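PDB 4R12: nicastrin from Dictyostelium purpureum, which probably serves as an essential, putatively substrate-recruiting subunit of gamma-secretase, the complex that cleaves integral membrane proteins such as Notch receptors within the membrane. Local coordinates for residues Asp67-Leu72 with Gly93-Thr98; Gly45-Ile50 with Arg155-His160. All coordinates share one frame; numbering follows the deposited sequence.

Interaction 1: Asp67-Leu72 with Gly93-Thr98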
loop_
_atom_site.group_PDB
_atom_site.type_symbol
_atom_site.label_atom_id
_atom_site.label_comp_id
_atom_site.label_asym_id
_atom_site.label_seq_id
_atom_site.Cartn_x
_atom_site.Cartn_y
_atom_site.Cartn_z
ATOM N N ASP A 67 4.331 -28.837 -23.414
ATOM C CA ASP A 67 3.802 -27.709 -22.657
ATOM C C ASP A 67 3.482 -28.068 -21.201
ATOM O O ASP A 67 2.638 -28.922 -20.936
ATOM C CB ASP A 67 2.558 -27.158 -23.358
ATOM C CG ASP A 67 2.838 -26.753 -24.805
ATOM O OD1 ASP A 67 3.977 -26.309 -25.084
ATOM O OD2 ASP A 67 1.928 -26.883 -25.658
ATOM N N ILE A 68 4.157 -27.406 -20.264
ATOM C CA ILE A 68 3.981 -27.700 -18.842
ATOM C C ILE A 68 3.576 -26.468 -18.025
ATOM O O ILE A 68 4.223 -25.426 -18.121
ATOM C CB ILE A 68 5.280 -28.284 -18.240
ATOM C CG1 ILE A 68 5.680 -29.569 -18.974
ATOM C CG2 ILE A 68 5.124 -28.535 -16.739
ATOM C CD1 ILE A 68 7.051 -30.099 -18.591
ATOM N N ILE A 69 2.502 -26.600 -17.241
ATOM C CA ILE A 69 2.156 -25.641 -16.188
ATOM C C ILE A 69 2.638 -26.172 -14.839
ATOM O O ILE A 69 2.075 -27.127 -14.301
ATOM C CB ILE A 69 0.639 -25.381 -16.091
ATOM C CG1 ILE A 69 0.076 -24.899 -17.431
ATOM C CG2 ILE A 69 0.335 -24.371 -14.966
ATOM C CD1 ILE A 69 0.746 -23.653 -17.949
ATOM N N VAL A 70 3.684 -25.556 -14.301
ATOM C CA VAL A 70 4.236 -25.971 -13.016
ATOM C C VAL A 70 3.378 -25.472 -11.859
ATOM O O VAL A 70 3.061 -24.282 -11.765
ATOM C CB VAL A 70 5.678 -25.464 -12.831
ATOM C CG1 VAL A 70 6.222 -25.867 -11.462
ATOM C CG2 VAL A 70 6.576 -25.999 -13.937
ATOM N N VAL A 71 2.998 -26.394 -10.983
ATOM C CA VAL A 71 2.276 -26.062 -9.759
ATOM C C VAL A 71 3.265 -26.083 -8.603
ATOM O O VAL A 71 3.909 -27.101 -8.358
ATOM C CB VAL A 71 1.129 -27.048 -9.486
ATOM C CG1 VAL A 71 0.371 -26.644 -8.236
ATOM C CG2 VAL A 71 0.195 -27.113 -10.688
ATOM N N LEU A 72 3.397 -24.961 -7.905
ATOM C CA LEU A 72 4.398 -24.840 -6.852
ATOM C C LEU A 72 3.798 -24.775 -5.457
ATOM O O LEU A 72 2.985 -23.901 -5.169
ATOM C CB LEU A 72 5.255 -23.587 -7.068
ATOM C CG LEU A 72 6.225 -23.551 -8.246
ATOM C CD1 LEU A 72 6.849 -22.168 -8.360
ATOM C CD2 LEU A 72 7.293 -24.602 -8.057
ATOM N N GLY A 93 3.760 -21.802 -17.801
ATOM C CA GLY A 93 3.120 -21.020 -16.765
ATOM C C GLY A 93 3.367 -21.623 -15.410
ATOM O O GLY A 93 3.822 -22.760 -15.306
ATOM N N ILE A 94 3.069 -20.854 -14.369
ATOM C CA ILE A 94 3.209 -21.334 -13.002
ATOM C C ILE A 94 1.956 -21.004 -12.202
ATOM O O ILE A 94 1.384 -19.919 -12.343
ATOM C CB ILE A 94 4.453 -20.721 -12.318
ATOM C CG1 ILE A 94 5.728 -21.270 -12.961
ATOM C CG2 ILE A 94 4.473 -21.010 -10.816
ATOM C CD1 ILE A 94 6.979 -20.553 -12.515
ATOM N N ILE A 95 1.519 -21.960 -11.386
ATOM C CA ILE A 95 0.467 -21.730 -10.407
ATOM C C ILE A 95 1.068 -21.871 -9.021
ATOM O O ILE A 95 1.690 -22.891 -8.706
ATOM C CB ILE A 95 -0.695 -22.716 -10.562
ATOM C CG1 ILE A 95 -1.309 -22.588 -11.955
ATOM C CG2 ILE A 95 -1.739 -22.485 -9.477
ATOM C CD1 ILE A 95 -2.387 -23.624 -12.253
ATOM N N VAL A 96 0.898 -20.840 -8.204
ATOM C CA VAL A 96 1.430 -20.863 -6.846
ATOM C C VAL A 96 0.301 -21.151 -5.863
ATOM O O VAL A 96 -0.718 -20.451 -5.827
ATOM C CB VAL A 96 2.140 -19.535 -6.481
ATOM C CG1 VAL A 96 2.604 -19.554 -5.011
ATOM C CG2 VAL A 96 3.325 -19.287 -7.437
ATOM N N LEU A 97 0.496 -22.198 -5.070
ATOM C CA LEU A 97 -0.501 -22.645 -4.111
ATOM C C LEU A 97 -0.423 -21.816 -2.829
ATOM O O LEU A 97 0.666 -21.464 -2.374
ATOM C CB LEU A 97 -0.291 -24.134 -3.798
ATOM C CG LEU A 97 -0.259 -25.087 -5.005
ATOM C CD1 LEU A 97 0.256 -26.449 -4.570
ATOM C CD2 LEU A 97 -1.634 -25.216 -5.645
ATOM N N THR A 98 -1.575 -21.504 -2.256
ATOM C CA THR A 98 -1.604 -20.756 -1.005
ATOM C C THR A 98 -2.327 -21.516 0.103
ATOM O O THR A 98 -2.749 -20.893 1.078
ATOM C CB THR A 98 -2.293 -19.388 -1.176
ATOM O OG1 THR A 98 -3.685 -19.594 -1.463
ATOM C CG2 THR A 98 -1.655 -18.603 -2.320
#
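Val71 and Leu97 meet at about a right angle, with Val71 CG1 3.6 Å from Leu97 CD2. Val71 reaches the leucine because CG1 stands anti to its own backbone N (chi1 -178°). Beside this pair, Ile69 CG2 lies 3.9 Å from Ile95 CG1, and Ile69 folds its other branch back so that CD1 rests 3.5 Å from Gly93 N, a buried amide without a partner in the model. On the reverse face, Leu72 CD1 comes 3.6 Å from Ile94 CG2, the two side chains running aslant.

Four backbone hydrogen bonds set this spacing. The first, Val70 N to Gly93 O at 3.0 Å, is bent to 143° at the hydrogen. Ile95 N to Val70 O and Leu72 N to Ile95 O, both 2.8 Å, are straighter, and Leu97 N to Leu72 O at 3.0 Å is close to linear (173°). With an alanine at Leu97 that last bond could persist, but Val71 CG1 would probably face a gap beneath the helix.

Further out, helix 148-160 packs on the Val71 and Leu97 side through Ser158 and Arg155, while Phe141 and Phe77 reach Ile94 and Val96 from the other. Parallel bridges from Val70–Ile94 to Leu72–Val96, with helix 79-83 in the intervening chain, are characteristic of the alpha/beta architecture of the nicastrin small lobe.

Interaction 2: Gly45-Ile50 with Arg155-His160; sequences GILYLI and RNVSKH
Leu49 packs against Ser158 along the whole length of its side chain. The path begins at Leu49 CB, only 3.1 Å from Ser158 OG. The chain then turns with CG anti to the backbone N (chi1 172°, chi2 67°), which wraps the isobutyl group around the hydroxyl: CG, CD1 and CD2 of Leu49 each lie 3.6 Å from Ser158 OG. At the tip, CD2 also meets the base of a second helical side chain, 3.7 Å from Lys159 CB, and passes 4.0 Å from Arg155 O. The hydroxyl is therefore surrounded by hydrocarbon on the strand side, with Arg155 O a possible acceptor for it on the helix side.

Two residues back along the strand, Leu47 points the same way and brings CD1 to 3.9 Å from Val157 CG2. The polar link between the segments goes through a water, which accepts from Leu49 N at 2.9 Å and appears to donate to Ser158 O, although the modelled 2.5 Å is unusually short and leaves the length of that second bond doubtful.

Arg155 sends its guanidinium elsewhere, forming salt bridges with Asp99 and Asp73, so its share of the contact is the carbonyl and the start of its chain. The axes of segments 155-160 and 45-50 stand almost perpendicular (99°), Ser158 also touching Val71 of the adjacent strand 67-72 and Val157 touching Trp169 of strand 169-174; helix 148-160 thus lies across three neighbouring strands of the small lobe.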
loop_
_atom_site.group_PDB
_atom_site.type_symbol
_atom_site.label_atom_id
_atom_site.label_comp_id
_atom_site.label_asym_id
_atom_site.label_seq_id
_atom_site.Cartn_x
_atom_site.Cartn_y
_atom_site.Cartn_z
ATOM N N GLY A 45 -0.992 -26.089 -20.607
ATOM C CA GLY A 45 -0.050 -27.182 -20.476
ATOM C C GLY A 45 -0.487 -28.214 -19.456
ATOM O O GLY A 45 -1.509 -28.053 -18.782
ATOM N N ILE A 46 0.294 -29.284 -19.351
ATOM C CA ILE A 46 0.050 -30.331 -18.370
ATOM C C ILE A 46 0.473 -29.841 -16.971
ATOM O O ILE A 46 1.524 -29.214 -16.815
ATOM C CB ILE A 46 0.807 -31.629 -18.752
ATOM C CG1 ILE A 46 0.410 -32.793 -17.846
ATOM C CG2 ILE A 46 2.312 -31.413 -18.730
ATOM C CD1 ILE A 46 -0.940 -33.372 -18.162
ATOM N N LEU A 47 -0.355 -30.101 -15.964
ATOM C CA LEU A 47 -0.011 -29.715 -14.598
ATOM C C LEU A 47 1.094 -30.611 -14.046
ATOM O O LEU A 47 0.993 -31.836 -14.097
ATOM C CB LEU A 47 -1.241 -29.777 -13.691
ATOM C CG LEU A 47 -2.381 -28.801 -13.986
ATOM C CD1 LEU A 47 -3.522 -29.022 -13.021
ATOM C CD2 LEU A 47 -1.890 -27.364 -13.919
ATOM N N TYR A 48 2.161 -29.997 -13.545
ATOM C CA TYR A 48 3.244 -30.738 -12.906
ATOM C C TYR A 48 3.532 -30.126 -11.540
ATOM O O TYR A 48 3.867 -28.946 -11.450
ATOM C CB TYR A 48 4.509 -30.726 -13.766
ATOM C CG TYR A 48 5.691 -31.421 -13.116
ATOM C CD1 TYR A 48 6.522 -30.746 -12.225
ATOM C CD2 TYR A 48 5.973 -32.755 -13.387
ATOM C CE1 TYR A 48 7.595 -31.376 -11.626
ATOM C CE2 TYR A 48 7.047 -33.395 -12.792
ATOM C CZ TYR A 48 7.853 -32.702 -11.912
ATOM O OH TYR A 48 8.920 -33.334 -11.319
ATOM N N LEU A 49 3.423 -30.936 -10.487
ATOM C CA LEU A 49 3.544 -30.445 -9.109
ATOM C C LEU A 49 4.950 -30.558 -8.533
ATOM O O LEU A 49 5.543 -31.634 -8.507
ATOM C CB LEU A 49 2.572 -31.199 -8.200
ATOM C CG LEU A 49 2.699 -30.929 -6.697
ATOM C CD1 LEU A 49 2.292 -29.497 -6.363
ATOM C CD2 LEU A 49 1.867 -31.925 -5.921
ATOM N N ILE A 50 5.481 -29.432 -8.072
ATOM C CA ILE A 50 6.697 -29.435 -7.282
ATOM C C ILE A 50 6.335 -29.115 -5.833
ATOM O O ILE A 50 5.911 -28.003 -5.534
ATOM C CB ILE A 50 7.721 -28.419 -7.799
ATOM C CG1 ILE A 50 8.201 -28.811 -9.203
ATOM C CG2 ILE A 50 8.905 -28.323 -6.850
ATOM C CD1 ILE A 50 9.294 -27.911 -9.730
ATOM N N ARG A 155 -3.719 -28.832 -5.989
ATOM C CA ARG A 155 -2.641 -29.661 -5.451
ATOM C C ARG A 155 -2.999 -31.135 -5.624
ATOM O O ARG A 155 -2.133 -31.953 -5.951
ATOM C CB ARG A 155 -2.375 -29.359 -3.970
ATOM C CG ARG A 155 -1.170 -30.120 -3.399
ATOM C CD ARG A 155 -0.981 -29.918 -1.885
ATOM N NE ARG A 155 -0.676 -28.535 -1.510
ATOM C CZ ARG A 155 0.538 -28.081 -1.212
ATOM N NH1 ARG A 155 1.588 -28.896 -1.246
ATOM N NH2 ARG A 155 0.704 -26.807 -0.876
ATOM N N ASN A 156 -4.259 -31.449 -5.444
ATOM C CA ASN A 156 -4.757 -32.789 -5.605
ATOM C C ASN A 156 -4.574 -33.311 -7.029
ATOM O O ASN A 156 -3.884 -34.271 -7.247
ATOM C CB ASN A 156 -6.217 -32.830 -5.198
ATOM C CG ASN A 156 -6.780 -34.225 -5.177
ATOM O OD1 ASN A 156 -6.120 -35.159 -4.807
ATOM N ND2 ASN A 156 -8.001 -34.354 -5.566
ATOM N N VAL A 157 -5.171 -32.655 -7.998
ATOM C CA VAL A 157 -5.079 -33.112 -9.377
ATOM C C VAL A 157 -3.694 -33.070 -9.978
ATOM O O VAL A 157 -3.319 -33.930 -10.732
ATOM C CB VAL A 157 -6.029 -32.358 -10.278
ATOM C CG1 VAL A 157 -7.443 -32.518 -9.786
ATOM C CG2 VAL A 157 -5.639 -30.912 -10.330
ATOM N N SER A 158 -2.930 -32.046 -9.612
ATOM C CA SER A 158 -1.561 -31.903 -10.091
ATOM C C SER A 158 -0.679 -33.033 -9.569
ATOM O O SER A 158 0.323 -33.388 -10.188
ATOM C CB SER A 158 -0.985 -30.549 -9.672
ATOM O OG SER A 158 -0.419 -30.615 -8.374
ATOM N N LYS A 159 -1.060 -33.596 -8.426
ATOM C CA LYS A 159 -0.322 -34.669 -7.838
ATOM C C LYS A 159 -0.740 -35.974 -8.480
ATOM O O LYS A 159 0.044 -36.855 -8.620
ATOM C CB LYS A 159 -0.579 -34.705 -6.336
ATOM C CG LYS A 159 0.361 -35.589 -5.560
ATOM C CD LYS A 159 0.353 -35.281 -4.080
ATOM C CE LYS A 159 1.381 -36.130 -3.364
ATOM N NZ LYS A 159 1.727 -35.655 -1.995
ATOM N N HIS A 160 -1.997 -36.054 -8.863
ATOM C CA HIS A 160 -2.583 -37.251 -9.464
ATOM C C HIS A 160 -1.957 -37.543 -10.828
ATOM O O HIS A 160 -1.949 -38.686 -11.284
ATOM C CB HIS A 160 -4.100 -37.085 -9.591
ATOM C CG HIS A 160 -4.788 -38.237 -10.259
ATOM N ND1 HIS A 160 -4.491 -39.554 -9.975
ATOM C CD2 HIS A 160 -5.772 -38.267 -11.191
ATOM C CE1 HIS A 160 -5.257 -40.344 -10.707
ATOM N NE2 HIS A 160 -6.043 -39.588 -11.453
HETATM O O HOH W 1 2.719 -33.743 -10.899
#

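In the fold
Of the four segments, 45-50 on strand 43-50 comes first along the chain and contributes one half of interaction 2. The chain then returns as strand 67-72, continues through helix 79-83, and closes interaction 1 when 93-98 arrives beside it. Only after strand 143-146, which pairs with 90-96, does helix 148-160 close the larger loop of interaction 2, so interaction 1 is nested inside it without crossing. The two contacts share a seam: strands 43-50 and 67-72 are parallel neighbours, with Val71 N 2.7 Å from Tyr48 O in a probable hydrogen bond. Interaction 1 extends this sheet edgewise, whereas interaction 2 joins it to a helix packed on one face.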